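Local structure of Agap007691-pb (Anopheles gambiae, 5C98) at residues N38-P43 and F281-K286; L95-F100 and S173-L178; T149-F154 and I322-L327. The protein is of unknown function but belongs to the serpin family and may act as a serine protease inhibitor, as many of its relatives do. All coordinates share one frame; numbering follows the deposited sequence.

Contact 1: residues N38-P43 and F281-K286; sequences NCAVSP and FFVREK
Ala-40 and Val-283 meet where two sheets of the serpin fold lie against each other: strand 39-41, from the central sheet B, passes across strand 282-286 of the large sheet A. The axes come within 6.1 Å at an angle of 68°, and no direct hydrogen bond joins the segments, so this is face-to-face packing rather than strand pairing. Backbone bonds run instead to each strand's own neighbour, from Cys-39 to Asn-371 and from Val-283 to Leu-327.

The apolar part rests on one methyl. With chi1 at 175°, Val-283 sets CG1 opposite its own backbone N and against Ala-40, with 3.7 Å from CG1 to Ala-40 CB. The same CG1 lies 3.6 Å from the carbonyl carbon of Cys-39, and so covers the backbone as well as the side chain.

Glu-285 makes the second patch. Its bend at chi2 (-67°) turns the face of the carboxylate to Asn-38 O, which lies 3.4 Å from Glu-285 CD. The carbonyl oxygen thus stands over that face, above CD and about equally far from both carboxylate oxygens, and CG touches it as well.

Water supplies the polar links. One molecule accepts from Asn-38 N at 2.9 Å and donates to Glu-285 OE2 at 3.1 Å. Another takes a proton from Asn-38 ND2 and gives one to Phe-282 O, 2.7 Å away, while Asn-38 OD1 accepts from the backbone N of Ser-373 and Lys-374. Ala-40 N, by contrast, is buried without a polar partner, with Glu-285 CB 4.0 Å from it.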
loop_
_atom_site.group_PDB
_atom_site.type_symbol
_atom_site.label_atom_id
_atom_site.label_comp_id
_atom_site.label_asym_id
_atom_site.label_seq_id
_atom_site.Cartn_x
_atom_site.Cartn_y
_atom_site.Cartn_z
ATOM N N ASN A 38 -1.153 -8.094 10.901
ATOM C CA ASN A 38 -1.787 -7.842 9.619
ATOM C C ASN A 38 -1.079 -6.663 8.977
ATOM O O ASN A 38 -0.478 -5.833 9.663
ATOM C CB ASN A 38 -3.286 -7.575 9.765
ATOM C CG ASN A 38 -4.018 -8.759 10.309
ATOM O OD1 ASN A 38 -3.524 -9.870 10.233
ATOM N ND2 ASN A 38 -5.203 -8.532 10.894
ATOM N N CYS A 39 -1.087 -6.618 7.661
ATOM C CA CYS A 39 -0.347 -5.589 6.945
ATOM C C CYS A 39 -1.073 -5.277 5.654
ATOM O O CYS A 39 -1.667 -6.164 5.042
ATOM C CB CYS A 39 1.081 -6.086 6.653
ATOM S SG CYS A 39 2.095 -4.905 5.746
ATOM N N ALA A 40 -1.049 -4.001 5.267
ATOM C CA ALA A 40 -1.344 -3.566 3.917
ATOM C C ALA A 40 -0.399 -2.407 3.640
ATOM O O ALA A 40 -0.307 -1.472 4.451
ATOM C CB ALA A 40 -2.805 -3.134 3.779
ATOM N N VAL A 41 0.306 -2.479 2.520
ATOM C CA VAL A 41 1.214 -1.429 2.073
ATOM C C VAL A 41 1.025 -1.196 0.578
ATOM O O VAL A 41 0.550 -2.063 -0.159
ATOM C CB VAL A 41 2.699 -1.734 2.385
ATOM C CG1 VAL A 41 2.950 -1.660 3.891
ATOM C CG2 VAL A 41 3.118 -3.107 1.837
ATOM N N SER A 42 1.436 -0.019 0.104
ATOM C CA SER A 42 1.463 0.286 -1.323
ATOM C C SER A 42 2.845 0.798 -1.668
ATOM O O SER A 42 3.098 2.007 -1.648
ATOM C CB SER A 42 0.404 1.326 -1.660
ATOM O OG SER A 42 0.505 1.690 -3.009
ATOM N N PRO A 43 3.767 -0.100 -1.973
ATOM C CA PRO A 43 5.092 0.347 -2.428
ATOM C C PRO A 43 5.008 1.230 -3.656
ATOM O O PRO A 43 5.844 2.120 -3.837
ATOM C CB PRO A 43 5.822 -0.978 -2.679
ATOM C CG PRO A 43 5.131 -1.947 -1.694
ATOM C CD PRO A 43 3.711 -1.560 -1.784
ATOM N N PHE A 281 -13.413 -9.342 6.287
ATOM C CA PHE A 281 -12.265 -8.767 6.958
ATOM C C PHE A 281 -11.969 -7.383 6.415
ATOM O O PHE A 281 -12.425 -6.983 5.338
ATOM C CB PHE A 281 -10.977 -9.649 6.840
ATOM C CG PHE A 281 -10.273 -9.565 5.507
ATOM C CD1 PHE A 281 -10.687 -10.303 4.407
ATOM C CD2 PHE A 281 -9.167 -8.739 5.345
ATOM C CE1 PHE A 281 -10.053 -10.224 3.192
ATOM C CE2 PHE A 281 -8.504 -8.661 4.105
ATOM C CZ PHE A 281 -8.952 -9.384 3.032
ATOM N N PHE A 282 -11.189 -6.660 7.198
ATOM C CA PHE A 282 -10.549 -5.454 6.713
ATOM C C PHE A 282 -9.132 -5.444 7.255
ATOM O O PHE A 282 -8.796 -6.159 8.208
ATOM C CB PHE A 282 -11.298 -4.206 7.155
ATOM C CG PHE A 282 -11.101 -3.881 8.595
ATOM C CD1 PHE A 282 -11.831 -4.521 9.570
ATOM C CD2 PHE A 282 -10.159 -2.928 8.966
ATOM C CE1 PHE A 282 -11.644 -4.210 10.900
ATOM C CE2 PHE A 282 -9.950 -2.624 10.284
ATOM C CZ PHE A 282 -10.703 -3.270 11.261
ATOM N N VAL A 283 -8.306 -4.618 6.617
ATOM C CA VAL A 283 -6.975 -4.302 7.108
ATOM C C VAL A 283 -6.847 -2.797 7.005
ATOM O O VAL A 283 -7.126 -2.222 5.952
ATOM C CB VAL A 283 -5.861 -5.015 6.315
ATOM C CG1 VAL A 283 -4.471 -4.572 6.762
ATOM C CG2 VAL A 283 -5.974 -6.506 6.500
ATOM N N ARG A 284 -6.500 -2.156 8.107
ATOM C CA ARG A 284 -6.222 -0.727 8.120
ATOM C C ARG A 284 -4.955 -0.565 8.934
ATOM O O ARG A 284 -4.990 -0.710 10.158
ATOM C CB ARG A 284 -7.369 0.051 8.742
ATOM C CG ARG A 284 -7.154 1.564 8.634
ATOM C CD ARG A 284 -8.102 2.340 9.463
ATOM N NE ARG A 284 -9.425 2.413 8.866
ATOM C CZ ARG A 284 -10.510 1.798 9.331
ATOM N NH1 ARG A 284 -10.446 1.010 10.399
ATOM N NH2 ARG A 284 -11.674 1.973 8.713
ATOM N N GLU A 285 -3.840 -0.287 8.265
ATOM C CA GLU A 285 -2.533 -0.430 8.891
ATOM C C GLU A 285 -1.631 0.741 8.551
ATOM O O GLU A 285 -1.473 1.097 7.376
ATOM C CB GLU A 285 -1.853 -1.740 8.470
ATOM C CG GLU A 285 -2.509 -3.028 9.025
ATOM C CD GLU A 285 -2.414 -3.197 10.525
ATOM O OE1 GLU A 285 -1.498 -2.630 11.166
ATOM O OE2 GLU A 285 -3.291 -3.917 11.086
ATOM N N LYS A 286 -1.048 1.325 9.592
ATOM C CA LYS A 286 -0.052 2.376 9.490
ATOM C C LYS A 286 1.325 1.726 9.464
ATOM O O LYS A 286 1.623 0.863 10.303
ATOM C CB LYS A 286 -0.169 3.292 10.704
ATOM C CG LYS A 286 0.828 4.439 10.746
ATOM C CD LYS A 286 0.533 5.418 11.879
ATOM C CE LYS A 286 0.797 4.822 13.236
ATOM N NZ LYS A 286 0.167 5.654 14.293
HETATM O O HOH W 1 -7.218 -6.274 10.334
HETATM O O HOH W 2 -2.030 -6.083 12.828
HETATM O O HOH W 3 0.546 1.040 5.306
#

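Contact 2: residues L95-F100 and S173-L178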
loop_
_atom_site.group_PDB
_atom_site.type_symbol
_atom_site.label_atom_id
_atom_site.label_comp_id
_atom_site.label_asym_id
_atom_site.label_seq_id
_atom_site.Cartn_x
_atom_site.Cartn_y
_atom_site.Cartn_z
ATOM N N LEU A 95 -10.338 3.757 -5.752
ATOM C CA LEU A 95 -9.068 3.635 -5.063
ATOM C C LEU A 95 -8.581 5.057 -4.890
ATOM O O LEU A 95 -8.508 5.819 -5.865
ATOM C CB LEU A 95 -8.073 2.819 -5.892
ATOM C CG LEU A 95 -6.718 2.543 -5.223
ATOM C CD1 LEU A 95 -6.107 1.270 -5.801
ATOM C CD2 LEU A 95 -5.752 3.697 -5.332
ATOM N N LYS A 96 -8.288 5.426 -3.647
ATOM C CA LYS A 96 -7.754 6.745 -3.348
ATOM C C LYS A 96 -6.298 6.603 -2.959
ATOM O O LYS A 96 -5.976 5.833 -2.058
ATOM C CB LYS A 96 -8.562 7.391 -2.235
ATOM C CG LYS A 96 -9.968 7.786 -2.694
ATOM C CD LYS A 96 -10.738 8.530 -1.584
ATOM C CE LYS A 96 -12.193 8.738 -1.959
ATOM N NZ LYS A 96 -12.328 9.356 -3.297
ATOM N N ALA A 97 -5.422 7.304 -3.669
ATOM C CA ALA A 97 -3.984 7.318 -3.398
ATOM C C ALA A 97 -3.599 8.784 -3.305
ATOM O O ALA A 97 -3.506 9.473 -4.329
ATOM C CB ALA A 97 -3.206 6.612 -4.493
ATOM N N LEU A 98 -3.378 9.246 -2.075
ATOM C CA LEU A 98 -3.248 10.666 -1.782
ATOM C C LEU A 98 -1.999 10.903 -0.962
ATOM O O LEU A 98 -1.821 10.267 0.086
ATOM C CB LEU A 98 -4.461 11.172 -0.999
ATOM C CG LEU A 98 -5.804 11.161 -1.739
ATOM C CD1 LEU A 98 -6.981 11.207 -0.743
ATOM C CD2 LEU A 98 -5.854 12.315 -2.725
ATOM N N SER A 99 -1.148 11.802 -1.419
ATOM C CA SER A 99 0.007 12.240 -0.653
ATOM C C SER A 99 -0.253 13.587 0.004
ATOM O O SER A 99 -1.059 14.399 -0.458
ATOM C CB SER A 99 1.252 12.340 -1.519
ATOM O OG SER A 99 1.061 13.249 -2.587
ATOM N N PHE A 100 0.490 13.831 1.080
ATOM C CA PHE A 100 0.329 15.045 1.865
ATOM C C PHE A 100 1.697 15.358 2.438
ATOM O O PHE A 100 2.434 14.445 2.846
ATOM C CB PHE A 100 -0.693 14.777 2.967
ATOM C CG PHE A 100 -1.036 15.959 3.801
ATOM C CD1 PHE A 100 -1.906 16.911 3.312
ATOM C CD2 PHE A 100 -0.501 16.128 5.071
ATOM C CE1 PHE A 100 -2.247 18.038 4.064
ATOM C CE2 PHE A 100 -0.845 17.241 5.835
ATOM C CZ PHE A 100 -1.697 18.209 5.330
ATOM N N SER A 173 1.466 9.119 2.875
ATOM C CA SER A 173 0.792 8.434 1.780
ATOM C C SER A 173 -0.394 7.686 2.349
ATOM O O SER A 173 -0.236 6.909 3.294
ATOM C CB SER A 173 1.745 7.414 1.162
ATOM O OG SER A 173 1.005 6.439 0.429
ATOM N N GLY A 174 -1.566 7.896 1.778
ATOM C CA GLY A 174 -2.729 7.083 2.079
ATOM C C GLY A 174 -3.186 6.341 0.842
ATOM O O GLY A 174 -3.430 6.992 -0.178
ATOM N N VAL A 175 -3.360 5.015 0.904
ATOM C CA VAL A 175 -3.888 4.234 -0.217
ATOM C C VAL A 175 -5.047 3.382 0.296
ATOM O O VAL A 175 -4.838 2.465 1.099
ATOM C CB VAL A 175 -2.842 3.364 -0.899
ATOM C CG1 VAL A 175 -3.470 2.547 -2.025
ATOM C CG2 VAL A 175 -1.721 4.276 -1.428
ATOM N N SER A 176 -6.243 3.677 -0.181
ATOM C CA SER A 176 -7.464 3.019 0.255
ATOM C C SER A 176 -8.149 2.400 -0.937
ATOM O O SER A 176 -8.476 3.092 -1.900
ATOM C CB SER A 176 -8.414 3.999 0.937
ATOM O OG SER A 176 -7.766 4.530 2.070
ATOM N N VAL A 177 -8.380 1.100 -0.863
ATOM C CA VAL A 177 -9.167 0.398 -1.864
ATOM C C VAL A 177 -10.608 0.416 -1.372
ATOM O O VAL A 177 -10.903 -0.144 -0.312
ATOM C CB VAL A 177 -8.662 -1.041 -2.041
ATOM C CG1 VAL A 177 -9.582 -1.812 -3.009
ATOM C CG2 VAL A 177 -7.217 -1.021 -2.486
ATOM N N LEU A 178 -11.485 1.057 -2.128
ATOM C CA LEU A 178 -12.854 1.318 -1.709
ATOM C C LEU A 178 -13.906 0.606 -2.553
ATOM O O LEU A 178 -15.060 0.515 -2.123
ATOM C CB LEU A 178 -13.119 2.831 -1.715
ATOM C CG LEU A 178 -12.111 3.640 -0.895
ATOM C CD1 LEU A 178 -12.269 5.133 -1.160
ATOM C CD2 LEU A 178 -12.250 3.323 0.583
HETATM O O HOH W 4 -6.351 7.137 0.856
#
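Leu-95 spreads its two methyls over two valines of the antiparallel partner strand, CD1 lying 4.2 Å from Val-177 CG2 and CD2 4.2 Å from Val-175 CG1. Its chi1 (-176°) carries CG opposite the backbone N, and chi2 then turns CD1 toward Val-177 and CD2 toward Val-175. Val-175 uses both branches: while CG1 meets Leu-95, CG2 turns to Ala-97 CB at 4.1 Å.

On the other face, Lys-96 runs extended until it bends at chi4 (-51°). Its CG, CD and CE pass the tip of Leu-178 at about a right angle, CE being 3.7 Å from Leu-178 CD1, and the ammonium ends on Gly-92 O. A water donates to both Lys-96 O and Ser-176 OG, and Ser-176 OG also bonds Thr-149 O.

Four backbone bonds, all 2.9 Å between N and O, pair Lys-96 with Ser-176 and Leu-98 with Gly-174, as expected for strands at 177°.

This is the pairing of neighbouring strands in serpin sheet A. Ala-97 and Val-175 face His-45 of helix 43-51, and Leu-95 reaches Leu-367 of strand 366-372; Lys-96 and Leu-98 face the loop after helix 133-146, while strand 320-328 continues the sheet beside 173-177.

Contact 3: residues T149-F154 and I322-L327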
loop_
_atom_site.group_PDB
_atom_site.type_symbol
_atom_site.label_atom_id
_atom_site.label_comp_id
_atom_site.label_asym_id
_atom_site.label_seq_id
_atom_site.Cartn_x
_atom_site.Cartn_y
_atom_site.Cartn_z
ATOM N N THR A 149 -11.771 8.663 2.891
ATOM C CA THR A 149 -10.973 7.539 2.430
ATOM C C THR A 149 -10.906 6.427 3.464
ATOM O O THR A 149 -10.044 5.547 3.373
ATOM C CB THR A 149 -9.579 8.017 2.050
ATOM O OG1 THR A 149 -8.976 7.043 1.178
ATOM C CG2 THR A 149 -8.717 8.277 3.310
ATOM N N GLU A 150 -11.820 6.441 4.430
ATOM C CA GLU A 150 -11.946 5.393 5.431
ATOM C C GLU A 150 -10.774 5.338 6.404
ATOM O O GLU A 150 -10.566 4.309 7.051
ATOM C CB GLU A 150 -12.199 4.009 4.809
ATOM C CG GLU A 150 -13.546 3.870 4.143
ATOM C CD GLU A 150 -14.676 4.197 5.093
ATOM O OE1 GLU A 150 -14.756 3.554 6.160
ATOM O OE2 GLU A 150 -15.457 5.120 4.790
ATOM N N ILE A 151 -10.020 6.429 6.554
ATOM C CA ILE A 151 -8.893 6.513 7.499
ATOM C C ILE A 151 -9.124 7.777 8.318
ATOM O O ILE A 151 -8.758 8.879 7.891
ATOM C CB ILE A 151 -7.518 6.546 6.808
ATOM C CG1 ILE A 151 -7.284 5.302 5.969
ATOM C CG2 ILE A 151 -6.415 6.629 7.861
ATOM C CD1 ILE A 151 -6.033 5.358 5.111
ATOM N N GLU A 152 -9.734 7.624 9.490
ATOM C CA GLU A 152 -10.107 8.754 10.329
ATOM C C GLU A 152 -9.042 9.121 11.351
ATOM O O GLU A 152 -9.114 10.210 11.930
ATOM C CB GLU A 152 -11.428 8.469 11.051
ATOM C CG GLU A 152 -12.605 8.247 10.109
ATOM C CD GLU A 152 -13.005 9.506 9.358
ATOM O OE1 GLU A 152 -13.386 10.496 10.024
ATOM O OE2 GLU A 152 -12.937 9.508 8.107
ATOM N N ASP A 153 -8.063 8.254 11.587
ATOM C CA ASP A 153 -6.961 8.517 12.518
ATOM C C ASP A 153 -5.667 8.112 11.819
ATOM O O ASP A 153 -5.029 7.107 12.135
ATOM C CB ASP A 153 -7.151 7.763 13.829
ATOM C CG ASP A 153 -8.001 8.528 14.815
ATOM O OD1 ASP A 153 -7.452 9.416 15.501
ATOM O OD2 ASP A 153 -9.215 8.243 14.896
ATOM N N PHE A 154 -5.286 8.917 10.841
ATOM C CA PHE A 154 -4.163 8.561 9.990
ATOM C C PHE A 154 -2.868 8.398 10.795
ATOM O O PHE A 154 -2.084 7.478 10.537
ATOM C CB PHE A 154 -4.040 9.626 8.887
ATOM C CG PHE A 154 -3.093 9.247 7.805
ATOM C CD1 PHE A 154 -1.746 9.378 8.002
ATOM C CD2 PHE A 154 -3.539 8.741 6.596
ATOM C CE1 PHE A 154 -0.847 9.000 7.042
ATOM C CE2 PHE A 154 -2.619 8.387 5.615
ATOM C CZ PHE A 154 -1.292 8.514 5.847
ATOM N N ILE A 322 5.326 8.335 6.525
ATOM C CA ILE A 322 4.364 7.377 7.053
ATOM C C ILE A 322 3.328 7.077 5.982
ATOM O O ILE A 322 2.844 7.988 5.304
ATOM C CB ILE A 322 3.673 7.925 8.320
ATOM C CG1 ILE A 322 4.698 8.167 9.439
ATOM C CG2 ILE A 322 2.583 6.982 8.787
ATOM C CD1 ILE A 322 5.444 6.948 9.905
ATOM N N GLN A 323 2.963 5.807 5.876
ATOM C CA GLN A 323 1.889 5.353 5.003
ATOM C C GLN A 323 0.783 4.710 5.824
ATOM O O GLN A 323 1.034 4.069 6.844
ATOM C CB GLN A 323 2.382 4.350 3.967
ATOM C CG GLN A 323 1.343 3.895 2.981
ATOM C CD GLN A 323 1.934 3.105 1.829
ATOM O OE1 GLN A 323 2.348 1.953 1.980
ATOM N NE2 GLN A 323 1.981 3.725 0.661
ATOM N N HIS A 324 -0.463 4.874 5.376
ATOM C CA HIS A 324 -1.611 4.223 5.993
ATOM C C HIS A 324 -2.497 3.702 4.884
ATOM O O HIS A 324 -2.851 4.446 3.961
ATOM C CB HIS A 324 -2.374 5.217 6.878
ATOM C CG HIS A 324 -3.047 4.602 8.062
ATOM N ND1 HIS A 324 -3.039 5.198 9.309
ATOM C CD2 HIS A 324 -3.784 3.476 8.195
ATOM C CE1 HIS A 324 -3.733 4.461 10.153
ATOM N NE2 HIS A 324 -4.197 3.404 9.506
ATOM N N CYS A 325 -2.788 2.409 4.928
ATOM C CA CYS A 325 -3.532 1.752 3.874
ATOM C C CYS A 325 -4.790 1.122 4.430
ATOM O O CYS A 325 -4.842 0.722 5.595
ATOM C CB CYS A 325 -2.706 0.662 3.227
ATOM S SG CYS A 325 -1.337 1.307 2.197
ATOM N N TYR A 326 -5.789 1.001 3.569
ATOM C CA TYR A 326 -7.076 0.432 3.921
ATOM C C TYR A 326 -7.578 -0.469 2.802
ATOM O O TYR A 326 -7.437 -0.140 1.619
ATOM C CB TYR A 326 -8.093 1.552 4.117
ATOM C CG TYR A 326 -9.536 1.088 4.332
ATOM C CD1 TYR A 326 -9.967 0.652 5.569
ATOM C CD2 TYR A 326 -10.440 1.077 3.280
ATOM C CE1 TYR A 326 -11.304 0.204 5.771
ATOM C CE2 TYR A 326 -11.764 0.636 3.461
ATOM C CZ TYR A 326 -12.187 0.229 4.705
ATOM O OH TYR A 326 -13.507 -0.194 4.904
ATOM N N LEU A 327 -8.179 -1.586 3.201
ATOM C CA LEU A 327 -8.884 -2.516 2.328
ATOM C C LEU A 327 -9.953 -3.205 3.161
ATOM O O LEU A 327 -9.696 -3.568 4.304
ATOM C CB LEU A 327 -7.925 -3.595 1.801
ATOM C CG LEU A 327 -8.570 -4.766 1.061
ATOM C CD1 LEU A 327 -9.187 -4.330 -0.282
ATOM C CD2 LEU A 327 -7.557 -5.842 0.824
#
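His-324 is the side chain around which the loop 149-154 settles on strand 322-327, and it can be followed outward atom by atom. Its CB stands over a face of the Phe-154 ring, offset toward the rim, 3.7 Å from the ring centroid. The first torsion, -149°, is turned well off full anti, and it brings the imidazole in beneath the loop. At CG the ring comes under Ile-151, whose CG2 methyl sits over the centre of the imidazole, 3.9 Å from its centroid in a CH-pi contact. ND1 donates to the backbone O of Phe-154 at 2.8 Å, with an N-H...O angle of 158°. That oxygen lies in the imidazole plane, although ND1 is tilted out of the carbonyl plane. CE1, further round, comes 3.6 Å from Asp-153 O, and CD2 on the other side packs against Glu-285 O of the adjacent strand.

The bond at the edge and the methyl over the face together fix the rotation of the imidazole. In this setting its edge is turned toward the face of Phe-154, the planes inclined by 54° in an edge-to-face pair.

Two further contacts extend the interface. Ile-151 CD1 reaches the backbone, 3.5 Å from His-324 O. Glu-150 lays its CB over the centre of the Tyr-326 ring, 3.6 Å from the centroid. Outside these segments, Glu-150 O accepts from Arg-284 NE of the adjacent strand.

Phe-154 also stacks on Tyr-144 of helix 133-146, tying the loop to the helix it follows. A helix and its trailing loop lying across the face of sheet A is the arrangement of helix F in serpins.

How the contacts relate
All three contacts are largely buried and involve sheet A, but each treats it differently. Contact 2 lies within the sheet and depends on regular backbone bonding. Contact 1 packs a sheet B strand behind it, through methyl groups and bridging waters; contact 3 covers the opposite face with a loop, through aromatic and CH-pi contacts plus one side-chain bond, and reaches nearest the surface at Glu-150 and Asp-153. Strands 270-287 and 320-328 are neighbours, as are 169-177 and 320-328, so strand 320-328 of contact 3 lies between a strand of contact 2 and one of contact 1. Gln-323 joins all three, its OE1 2.9 Å from Ser-42 N and its NE2 2.9 Å from Ser-173 OG.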